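Local coordinates for sensor protein dcuS (Escherichia coli, PDB 3BY8) that senses C4-dicarboxylates such as malate and fumarate through its periplasmic domain and, as a membrane-bound histidine kinase, phosphorylates the response regulator DcuR, at residues I86-A89 against E94-A97; E48-R53 against L57-T62; T111-Y114 against Q120-V123. One frame throughout, in Å; residues are numbered along the deposited sequence. Where two conformers were deposited one is given.

How the contacts relate
All three contacts belong to the periplasmic single Cache domain and meet on one antiparallel sheet, ordered 58-63, 120-129, 106-114, 95-99. Along the chain contact 2 closes first, then contacts 1 and 3. Contact 2 packs helix 43-53 on one outer strand beside the bound malate; contact 1 sets a loop against the other outer strand, about 17 Å away between centres. Contact 3, the central hairpin, joins them: its centre lies about 11 Å from that of contact 1 and 16 Å from contact 2's. Thr62 N pairs with Val123 O, OE2 of Glu94 bonds OG1 of Thr111, and O of Ala89 accepts from NE2 of Gln120. One continuous sheet thus holds pocket wall and far edge.

Contact 1: residues I86-A89 against E94-A97; sequences ILKA and ENVA
Lys88 lies across the side chain of Asn95 at about a right angle, and the aliphatic part of the lysine, not its charge, does most of the touching. The carboxamide of Asn95 comes up against the middle of the lysine chain: CD of Lys88 is 3.7 Å from OD1 of Asn95. Further back, the two CB atoms approach to 4.1 Å. The lysine chain then turns about its CG-CD bond (chi3 60°), which carries its end past the amide towards the backbone of Glu94, where CE of Lys88 comes to 3.8 Å from O of Glu94. NZ of Lys88 stays 3.7 Å from OD1 of Asn95, so the ammonium group probably adds only a loose electrostatic attraction.

Asn95 is placed by a different bond. Its CG stands anti to the backbone N (chi1 -166°), which turns the amide to the loop, and ND2 donates to the carbonyl of Asp85, just ahead of segment 86-89. The carboxylate of Glu94 is engaged by Arg22 and Thr111. Beneath this surface layer, Ile86 and Ala89 pack on Phe110 and Val123.

Asn95 also pairs through its backbone with Phe110, and Ala97 with Arg108, as the outer strand 95-99 joins strand 106-114. Segment 86-89, in the loop joining strands 58-63 and 95-99, lies against this edge of the Cache domain's antiparallel sheet, with the Asn95 side chain about 12 Å from the bound malate.

Contact 2: residues E48-R53 against L57-T62; sequences EAVRKR and LFIVVT. With LMR ((2S)-2-hydroxybutanedioic acid), chain B.
Ile59 points its CD1 methyl into the flank of helix 43-53, where it lies 3.6 Å from CG1 of Val50, the two side chains crossing at about a right angle. The same methyl sits 3.9 Å from CB of Arg51. Beside it, Arg51 runs over the start of the strand: its CD is 3.5 Å from CA of Phe58 and also close to the carbonyl oxygen of Leu57.

Arg51 was modelled in two conformers; in the one described, the turn at chi3 (76°) brings NH1 back to OE2 of Glu48 at 2.6 Å, a salt bridge that the second conformer makes less certain. That carboxylate oxygen also accepts a hydrogen bond from a water, which in turn accepts one from N of Ile59 at 2.8 Å. The water thus links Glu48 to the strand backbone.

On the far side of the strand, Phe58 turns one ring face to the bound malate, whose C3 stands 3.7 Å above the ring plane, over its centre. CG2 of Val60 is 3.6 Å from O1A of the ligand.

Where strand 58-63 meets strand 120-129, Gly127 is matched by both Leu57 and Phe58 in a classic beta bulge. Helix 8-25 adds Val20 and Leu24 around Ile59, and the axes of helix segment 48-53 and strand segment 58-62 approach to 7.8 Å at 148°, roughly antiparallel.

Contact 3: residues T111-Y114 against Q120-V123; sequences TPIY and QIGV
The backbone of Ile113 makes the main polar links between segments 111-114 and 120-123. Its carbonyl oxygen accepts a nearly straight hydrogen bond of 2.7 Å from N of Ile121, and a weak one from N of Gly122. In return, N of Ile113 donates to O of Gly122 over 2.9 Å. This acceptor is gripped twice: NE2 of Gln120 reaches it over 3.0 Å from the opposite face of the carbonyl plane, with Gly122 O lying near the plane of the glutamine amide. NE2 also donates to the carbonyl of Ala89, which ties the hairpin to the loop holding Ala89, between strands 58-63 and 95-99.

Two residues, Ile121 and Gly122, sit opposite the single Ile113, which makes a classic beta bulge in the antiparallel hairpin of strands 106-114 and 120-129. Pro112 with Val123 and Tyr114 with Gln120 are the non-hydrogen-bonded pairs flanking it, and the register shifts by one residue between Ile113 and Tyr114.

Gln120 lies over the face that carries Pro112 and Tyr114. Swung away from its own N at the first torsion (chi1 -159°) and extended beyond, its side chain brings the amide to Pro112, whose CB is 3.4 Å from NE2 of Gln120. Replacing Gln120 with a leucine would probably leave the Ala89 carbonyl without this donor and Gly122 O with one grip fewer. The ring of Tyr114 is tilted 63° to that amide and brings CD1 within 3.6 Å of CA of Gln120; His118 stacks on the same ring.

Ile113 projects from the other face. Its CG2 meets CG1 of Ile121 at 3.7 Å, the side chains crossing roughly perpendicularly, while CD1 of Ile113 lies 3.6 Å from O of Val123. Beyond them, Ala25 of helix 8-25 and Val61 of the neighbouring strand pack against Ile113.

Contact 1: residues I86-A89 against E94-A97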
ATOM      1  N   ILE A  86      -2.457  -9.431   1.634  1.00 11.10           N
ATOM      2  CA  ILE A  86      -3.110  -8.387   2.414  1.00 11.44           C
ATOM      3  C   ILE A  86      -3.849  -8.972   3.630  1.00 11.97           C
ATOM      4  O   ILE A  86      -4.149  -8.262   4.592  1.00 12.16           O
ATOM      5  CB  ILE A  86      -4.142  -7.604   1.557  1.00 11.43           C
ATOM      6  CG1 ILE A  86      -4.584  -6.337   2.299  1.00 10.58           C
ATOM      7  CG2 ILE A  86      -5.366  -8.496   1.226  1.00 11.82           C
ATOM      8  CD1 ILE A  86      -5.306  -5.325   1.420  1.00 13.27           C
ATOM      9  N   LEU A  87      -4.133 -10.276   3.598  1.00 11.25           N
ATOM     10  CA  LEU A  87      -4.937 -10.843   4.677  1.00 14.14           C
ATOM     11  C   LEU A  87      -4.385 -10.657   6.086  1.00 12.99           C
ATOM     12  O   LEU A  87      -5.143 -10.296   6.991  1.00 13.16           O
ATOM     13  CB  LEU A  87      -5.251 -12.320   4.384  1.00 13.10           C
ATOM     14  CG  LEU A  87      -6.067 -12.510   3.110  1.00 13.36           C
ATOM     15  CD1 LEU A  87      -6.042 -13.996   2.713  1.00 13.30           C
ATOM     16  CD2 LEU A  87      -7.482 -11.997   3.305  1.00 16.58           C
ATOM     17  N   LYS A  88      -3.088 -10.874   6.298  1.00 12.97           N
ATOM     18  CA  LYS A  88      -2.546 -10.657   7.636  1.00 13.41           C
ATOM     19  C   LYS A  88      -2.793  -9.204   8.096  1.00 12.62           C
ATOM     20  O   LYS A  88      -3.105  -8.949   9.257  1.00 14.00           O
ATOM     21  CB  LYS A  88      -1.038 -10.949   7.656  1.00 16.14           C
ATOM     22  CG  LYS A  88      -0.681 -12.425   7.767  1.00 22.32           C
ATOM     23  CD  LYS A  88       0.836 -12.639   7.826  1.00 26.45           C
ATOM     24  CE  LYS A  88       1.456 -11.941   9.024  1.00 31.77           C
ATOM     25  NZ  LYS A  88       2.930 -12.200   9.150  1.00 36.47           N
ATOM     26  N   ALA A  89      -2.651  -8.256   7.169  1.00 11.95           N
ATOM     27  CA  ALA A  89      -2.823  -6.855   7.497  1.00 13.28           C
ATOM     28  C   ALA A  89      -4.252  -6.495   7.847  1.00 10.97           C
ATOM     29  O   ALA A  89      -4.463  -5.542   8.614  1.00 12.38           O
ATOM     30  CB  ALA A  89      -2.292  -5.981   6.353  1.00 12.74           C
ATOM     31  N   GLU A  94       1.458  -6.335  10.337  1.00 14.10           N
ATOM     32  CA  GLU A  94       2.162  -5.935   9.128  1.00 12.72           C
ATOM     33  C   GLU A  94       2.570  -7.188   8.377  1.00 12.99           C
ATOM     34  O   GLU A  94       2.598  -8.300   8.957  1.00 15.98           O
ATOM     35  CB  GLU A  94       3.406  -5.120   9.481  1.00 13.39           C
ATOM     36  CG  GLU A  94       3.017  -3.759  10.077  1.00 14.27           C
ATOM     37  CD  GLU A  94       4.176  -2.818  10.282  1.00 16.78           C
ATOM     38  OE1 GLU A  94       5.285  -3.290  10.646  1.00 20.90           O
ATOM     39  OE2 GLU A  94       3.974  -1.605  10.094  1.00 14.53           O
ATOM     40  N   ASN A  95       2.869  -7.029   7.094  1.00 11.60           N
ATOM     41  CA  ASN A  95       3.282  -8.182   6.296  1.00 11.22           C
ATOM     42  C   ASN A  95       4.173  -7.744   5.149  1.00 12.80           C
ATOM     43  O   ASN A  95       4.121  -6.584   4.703  1.00 12.60           O
ATOM     44  CB  ASN A  95       2.038  -8.925   5.770  1.00 12.58           C
ATOM     45  CG  ASN A  95       2.354 -10.303   5.227  1.00 13.00           C
ATOM     46  OD1 ASN A  95       3.290 -10.962   5.682  1.00 15.96           O
ATOM     47  ND2 ASN A  95       1.560 -10.749   4.263  1.00 13.93           N
ATOM     48  N   VAL A  96       5.022  -8.671   4.721  1.00 13.01           N
ATOM     49  CA  VAL A  96       5.928  -8.453   3.618  1.00 12.54           C
ATOM     50  C   VAL A  96       5.864  -9.753   2.796  1.00 12.88           C
ATOM     51  O   VAL A  96       5.947 -10.864   3.358  1.00 15.90           O
ATOM     52  CB  VAL A  96       7.382  -8.227   4.127  1.00 16.01           C
ATOM     53  CG1 VAL A  96       8.330  -7.998   2.942  1.00 17.31           C
ATOM     54  CG2 VAL A  96       7.429  -7.022   5.084  1.00 16.77           C
ATOM     55  N   ALA A  97       5.715  -9.601   1.494  1.00 12.52           N
ATOM     56  CA  ALA A  97       5.589 -10.767   0.609  1.00 10.91           C
ATOM     57  C   ALA A  97       6.013 -10.459  -0.805  1.00 11.96           C
ATOM     58  O   ALA A  97       6.165  -9.299  -1.189  1.00 15.12           O
ATOM     59  CB  ALA A  97       4.112 -11.233   0.593  1.00 11.44           C
TER

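Contact 2: residues E48-R53 against L57-T62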
ATOM      1  N   GLU A  48      -0.396   8.742  -5.349  1.00 23.08           N
ATOM      2  CA  GLU A  48       0.439   8.868  -6.548  1.00 23.66           C
ATOM      3  C   GLU A  48       1.716   9.739  -6.431  1.00 21.83           C
ATOM      4  O   GLU A  48       2.791   9.350  -6.936  1.00 24.27           O
ATOM      5  CB  GLU A  48      -0.436   9.337  -7.710  1.00 27.86           C
ATOM      6  CG  GLU A  48      -1.423   8.264  -8.154  1.00 32.21           C
ATOM      7  CD  GLU A  48      -0.716   7.069  -8.767  1.00 34.50           C
ATOM      8  OE1 GLU A  48      -0.037   7.276  -9.794  1.00 37.02           O
ATOM      9  OE2 GLU A  48      -0.824   5.941  -8.228  1.00 29.94           O
ATOM     10  N   ALA A  49       1.619  10.882  -5.751  1.00 22.85           N
ATOM     11  CA  ALA A  49       2.794  11.749  -5.561  1.00 20.92           C
ATOM     12  C   ALA A  49       3.814  11.043  -4.676  1.00 21.15           C
ATOM     13  O   ALA A  49       5.024  11.021  -4.969  1.00 21.65           O
ATOM     14  CB  ALA A  49       2.368  13.068  -4.921  1.00 23.36           C
ATOM     15  N   VAL A  50       3.326  10.430  -3.595  1.00 17.22           N
ATOM     16  CA  VAL A  50       4.218   9.746  -2.691  1.00 19.02           C
ATOM     17  C   VAL A  50       4.911   8.570  -3.376  1.00 18.74           C
ATOM     18  O   VAL A  50       6.079   8.278  -3.123  1.00 19.00           O
ATOM     19  CB  VAL A  50       3.430   9.265  -1.487  1.00 14.71           C
ATOM     20  CG1 VAL A  50       4.307   8.448  -0.588  1.00 16.12           C
ATOM     21  CG2 VAL A  50       2.876  10.499  -0.746  1.00 15.93           C
ATOM     22  N   ARG A  51       4.181   7.889  -4.245  0.50 20.67           N
ATOM     23  CA  ARG A  51       4.738   6.740  -4.940  0.50 21.47           C
ATOM     24  C   ARG A  51       5.942   7.143  -5.789  0.50 22.44           C
ATOM     25  O   ARG A  51       7.009   6.526  -5.720  0.50 21.54           O
ATOM     26  CB  ARG A  51       3.668   6.123  -5.828  0.50 23.39           C
ATOM     27  CG  ARG A  51       3.994   4.722  -6.298  0.50 25.34           C
ATOM     28  CD  ARG A  51       3.043   4.325  -7.397  0.50 28.19           C
ATOM     29  NE  ARG A  51       3.396   4.974  -8.654  0.50 30.44           N
ATOM     30  CZ  ARG A  51       2.529   5.255  -9.621  0.50 33.37           C
ATOM     31  NH1 ARG A  51       1.247   4.952  -9.469  0.50 34.30           N
ATOM     32  NH2 ARG A  51       2.946   5.821 -10.743  0.50 33.49           N
ATOM     33  N   LYS A  52       5.763   8.183  -6.591  1.00 22.68           N
ATOM     34  CA  LYS A  52       6.837   8.672  -7.450  1.00 24.03           C
ATOM     35  C   LYS A  52       8.102   9.070  -6.673  1.00 23.86           C
ATOM     36  O   LYS A  52       9.213   8.635  -6.983  1.00 24.88           O
ATOM     37  CB  LYS A  52       6.309   9.863  -8.246  1.00 26.49           C
ATOM     38  CG  LYS A  52       7.354  10.560  -9.095  1.00 33.12           C
ATOM     39  CD  LYS A  52       6.722  11.682  -9.912  1.00 35.81           C
ATOM     40  CE  LYS A  52       7.735  12.363 -10.828  1.00 38.85           C
ATOM     41  NZ  LYS A  52       7.053  13.288 -11.780  1.00 41.13           N
ATOM     42  N   ARG A  53       7.924   9.892  -5.655  1.00 25.82           N
ATOM     43  CA  ARG A  53       9.074  10.358  -4.888  1.00 24.09           C
ATOM     44  C   ARG A  53       9.851   9.303  -4.118  1.00 24.92           C
ATOM     45  O   ARG A  53      11.034   9.492  -3.828  1.00 24.34           O
ATOM     46  CB  ARG A  53       8.641  11.426  -3.915  1.00 25.51           C
ATOM     47  CG  ARG A  53       9.805  12.048  -3.165  1.00 24.14           C
ATOM     48  CD  ARG A  53       9.794  13.513  -3.405  1.00 25.65           C
ATOM     49  NE  ARG A  53      10.669  14.229  -2.498  1.00 21.53           N
ATOM     50  CZ  ARG A  53      10.387  15.402  -1.940  1.00 23.83           C
ATOM     51  NH1 ARG A  53       9.225  16.008  -2.175  1.00 20.77           N
ATOM     52  NH2 ARG A  53      11.305  15.992  -1.179  1.00 21.31           N
ATOM     53  N   LEU A  57       6.402   1.042  -6.905  1.00 16.91           N
ATOM     54  CA  LEU A  57       5.536   0.551  -7.961  1.00 16.25           C
ATOM     55  C   LEU A  57       4.070   0.902  -7.750  1.00 16.62           C
ATOM     56  O   LEU A  57       3.344   1.197  -8.674  1.00 16.00           O
ATOM     57  CB  LEU A  57       5.675  -0.981  -8.074  1.00 15.78           C
ATOM     58  CG  LEU A  57       4.782  -1.653  -9.126  1.00 14.58           C
ATOM     59  CD1 LEU A  57       5.310  -1.350 -10.547  1.00 15.90           C
ATOM     60  CD2 LEU A  57       4.773  -3.172  -8.912  1.00 17.46           C
ATOM     61  N   PHE A  58       3.610   0.797  -6.510  1.00 13.91           N
ATOM     62  CA  PHE A  58       2.229   1.129  -6.234  1.00 15.71           C
ATOM     63  C   PHE A  58       1.999   1.433  -4.759  1.00 11.52           C
ATOM     64  O   PHE A  58       2.723   0.969  -3.908  1.00 13.62           O
ATOM     65  CB  PHE A  58       1.295  -0.038  -6.617  1.00 14.81           C
ATOM     66  CG  PHE A  58       1.376  -1.255  -5.696  1.00 15.14           C
ATOM     67  CD1 PHE A  58       0.698  -1.290  -4.469  1.00 14.88           C
ATOM     68  CD2 PHE A  58       2.070  -2.402  -6.103  1.00 14.00           C
ATOM     69  CE1 PHE A  58       0.712  -2.452  -3.670  1.00 12.16           C
ATOM     70  CE2 PHE A  58       2.082  -3.574  -5.301  1.00 13.06           C
ATOM     71  CZ  PHE A  58       1.400  -3.597  -4.088  1.00 12.25           C
ATOM     72  N   ILE A  59       0.996   2.272  -4.512  1.00 13.64           N
ATOM     73  CA  ILE A  59       0.556   2.578  -3.149  1.00 11.87           C
ATOM     74  C   ILE A  59      -0.958   2.431  -3.198  1.00 11.81           C
ATOM     75  O   ILE A  59      -1.671   3.250  -3.787  1.00 13.22           O
ATOM     76  CB  ILE A  59       0.935   4.004  -2.693  1.00 11.58           C
ATOM     77  CG1 ILE A  59       2.456   4.137  -2.593  1.00 12.99           C
ATOM     78  CG2 ILE A  59       0.269   4.263  -1.330  1.00 13.18           C
ATOM     79  CD1 ILE A  59       2.909   5.500  -2.027  1.00 14.09           C
ATOM     80  N   VAL A  60      -1.452   1.337  -2.617  1.00 11.41           N
ATOM     81  CA  VAL A  60      -2.859   1.016  -2.614  1.00 10.73           C
ATOM     82  C   VAL A  60      -3.446   1.012  -1.193  1.00 12.87           C
ATOM     83  O   VAL A  60      -3.085   0.195  -0.363  1.00 11.09           O
ATOM     84  CB  VAL A  60      -3.058  -0.385  -3.252  1.00 10.42           C
ATOM     85  CG1 VAL A  60      -4.484  -0.907  -3.036  1.00 11.48           C
ATOM     86  CG2 VAL A  60      -2.742  -0.294  -4.740  1.00 12.61           C
ATOM     87  N   VAL A  61      -4.352   1.949  -0.927  1.00 14.12           N
ATOM     88  CA  VAL A  61      -5.020   2.041   0.363  1.00 14.21           C
ATOM     89  C   VAL A  61      -6.322   1.281   0.222  1.00 13.26           C
ATOM     90  O   VAL A  61      -6.989   1.423  -0.798  1.00 16.51           O
ATOM     91  CB  VAL A  61      -5.362   3.501   0.670  1.00 15.27           C
ATOM     92  CG1 VAL A  61      -6.257   3.605   1.909  1.00 16.44           C
ATOM     93  CG2 VAL A  61      -4.106   4.259   0.858  1.00 15.85           C
ATOM     94  N   THR A  62      -6.667   0.443   1.195  1.00 13.01           N
ATOM     95  CA  THR A  62      -7.934  -0.275   1.160  1.00 12.80           C
ATOM     96  C   THR A  62      -8.700  -0.106   2.469  1.00 15.12           C
ATOM     97  O   THR A  62      -8.133   0.327   3.494  1.00 13.89           O
ATOM     98  CB  THR A  62      -7.781  -1.807   0.971  1.00 15.37           C
ATOM     99  OG1 THR A  62      -7.427  -2.431   2.214  1.00 14.15           O
ATOM    100  CG2 THR A  62      -6.731  -2.115  -0.066  1.00 15.02           C
TER
HETATM  101  C1  LMR B   1      -3.627  -4.686  -5.939  1.00 14.13           C
HETATM  102  O1A LMR B   1      -3.885  -3.512  -6.002  1.00 13.75           O
HETATM  103  O1B LMR B   1      -4.494  -5.535  -6.234  1.00 14.45           O
HETATM  104  C2  LMR B   1      -2.178  -5.062  -5.878  1.00 13.78           C
HETATM  105  O2  LMR B   1      -1.991  -6.533  -6.048  1.00 13.56           O
HETATM  106  C3  LMR B   1      -1.286  -4.187  -6.779  1.00 13.25           C
HETATM  107  C4  LMR B   1      -1.325  -4.729  -8.222  1.00 12.93           C
HETATM  108  O4A LMR B   1      -2.344  -4.568  -8.891  1.00 14.28           O
HETATM  109  O4B LMR B   1      -0.343  -5.388  -8.671  1.00 12.91           O
HETATM  110  O   HOH W   1      -0.442   3.834  -6.334  1.00 23.30           O

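Contact 3: residues T111-Y114 against Q120-V123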
ATOM      1  N   THR A 111       0.605  -2.398   6.031  1.00  9.25           N
ATOM      2  CA  THR A 111       0.465  -1.963   7.416  1.00  9.74           C
ATOM      3  C   THR A 111      -0.990  -1.514   7.659  1.00  9.71           C
ATOM      4  O   THR A 111      -1.645  -0.976   6.770  1.00 10.31           O
ATOM      5  CB  THR A 111       1.496  -0.832   7.766  1.00  8.91           C
ATOM      6  OG1 THR A 111       1.640  -0.749   9.191  1.00 11.28           O
ATOM      7  CG2 THR A 111       1.036   0.541   7.227  1.00 11.70           C
ATOM      8  N   PRO A 112      -1.513  -1.738   8.878  1.00  9.92           N
ATOM      9  CA  PRO A 112      -2.893  -1.335   9.153  1.00 11.13           C
ATOM     10  C   PRO A 112      -3.105   0.159   9.349  1.00 12.44           C
ATOM     11  O   PRO A 112      -2.163   0.872   9.763  1.00 13.79           O
ATOM     12  CB  PRO A 112      -3.270  -2.155  10.404  1.00 13.44           C
ATOM     13  CG  PRO A 112      -1.949  -2.425  11.074  1.00 16.05           C
ATOM     14  CD  PRO A 112      -0.922  -2.539   9.967  1.00 13.13           C
ATOM     15  N   ILE A 113      -4.321   0.630   9.067  1.00 11.56           N
ATOM     16  CA  ILE A 113      -4.732   2.030   9.260  1.00 12.12           C
ATOM     17  C   ILE A 113      -5.732   1.986  10.432  1.00 11.83           C
ATOM     18  O   ILE A 113      -6.690   1.179  10.411  1.00 11.04           O
ATOM     19  CB  ILE A 113      -5.458   2.595   8.031  1.00 12.67           C
ATOM     20  CG1 ILE A 113      -4.537   2.527   6.805  1.00 10.66           C
ATOM     21  CG2 ILE A 113      -5.854   4.084   8.286  1.00 13.62           C
ATOM     22  CD1 ILE A 113      -5.186   2.967   5.510  1.00 12.86           C
ATOM     23  N   TYR A 114      -5.534   2.840  11.436  1.00 14.42           N
ATOM     24  CA  TYR A 114      -6.404   2.890  12.608  1.00 14.86           C
ATOM     25  C   TYR A 114      -7.086   4.238  12.753  1.00 16.11           C
ATOM     26  O   TYR A 114      -6.539   5.265  12.316  1.00 18.26           O
ATOM     27  CB  TYR A 114      -5.545   2.636  13.851  1.00 15.98           C
ATOM     28  CG  TYR A 114      -4.934   1.259  13.902  1.00 17.39           C
ATOM     29  CD1 TYR A 114      -5.716   0.141  14.218  1.00 19.01           C
ATOM     30  CD2 TYR A 114      -3.578   1.067  13.640  1.00 21.32           C
ATOM     31  CE1 TYR A 114      -5.162  -1.127  14.272  1.00 19.72           C
ATOM     32  CE2 TYR A 114      -3.016  -0.207  13.696  1.00 18.48           C
ATOM     33  CZ  TYR A 114      -3.813  -1.291  14.014  1.00 21.37           C
ATOM     34  OH  TYR A 114      -3.265  -2.554  14.102  1.00 21.90           O
ATOM     35  N   GLN A 120      -9.222  -0.646  13.730  1.00 16.54           N
ATOM     36  CA  GLN A 120      -8.703  -0.707  12.373  1.00 16.06           C
ATOM     37  C   GLN A 120      -9.758  -0.303  11.364  1.00 15.07           C
ATOM     38  O   GLN A 120     -10.905  -0.806  11.413  1.00 17.39           O
ATOM     39  CB  GLN A 120      -8.194  -2.106  12.050  1.00 15.94           C
ATOM     40  CG  GLN A 120      -7.211  -2.032  10.873  1.00 13.24           C
ATOM     41  CD  GLN A 120      -6.597  -3.345  10.471  1.00 12.64           C
ATOM     42  OE1 GLN A 120      -6.411  -4.254  11.297  1.00 15.69           O
ATOM     43  NE2 GLN A 120      -6.223  -3.445   9.193  1.00 12.33           N
ATOM     44  N   ILE A 121      -9.366   0.574  10.432  1.00 14.21           N
ATOM     45  CA  ILE A 121     -10.261   1.049   9.385  1.00 14.47           C
ATOM     46  C   ILE A 121      -9.775   0.761   7.961  1.00 15.59           C
ATOM     47  O   ILE A 121     -10.521   0.959   6.991  1.00 17.24           O
ATOM     48  CB  ILE A 121     -10.563   2.569   9.520  1.00 15.59           C
ATOM     49  CG1 ILE A 121      -9.273   3.385   9.513  1.00 15.47           C
ATOM     50  CG2 ILE A 121     -11.360   2.810  10.820  1.00 14.67           C
ATOM     51  CD1 ILE A 121      -9.495   4.901   9.457  1.00 17.06           C
ATOM     52  N   GLY A 122      -8.540   0.292   7.820  1.00 12.63           N
ATOM     53  CA  GLY A 122      -8.049  -0.013   6.494  1.00 13.33           C
ATOM     54  C   GLY A 122      -6.641  -0.550   6.510  1.00 10.01           C
ATOM     55  O   GLY A 122      -6.138  -0.970   7.547  1.00 11.43           O
ATOM     56  N   VAL A 123      -6.040  -0.551   5.325  1.00 10.29           N
ATOM     57  CA  VAL A 123      -4.690  -1.034   5.113  1.00 10.58           C
ATOM     58  C   VAL A 123      -3.986  -0.167   4.073  1.00 11.37           C
ATOM     59  O   VAL A 123      -4.619   0.339   3.157  1.00 10.05           O
ATOM     60  CB  VAL A 123      -4.742  -2.489   4.552  1.00 10.24           C
ATOM     61  CG1 VAL A 123      -3.338  -2.978   4.181  1.00 10.60           C
ATOM     62  CG2 VAL A 123      -5.364  -3.423   5.591  1.00 12.63           C
TER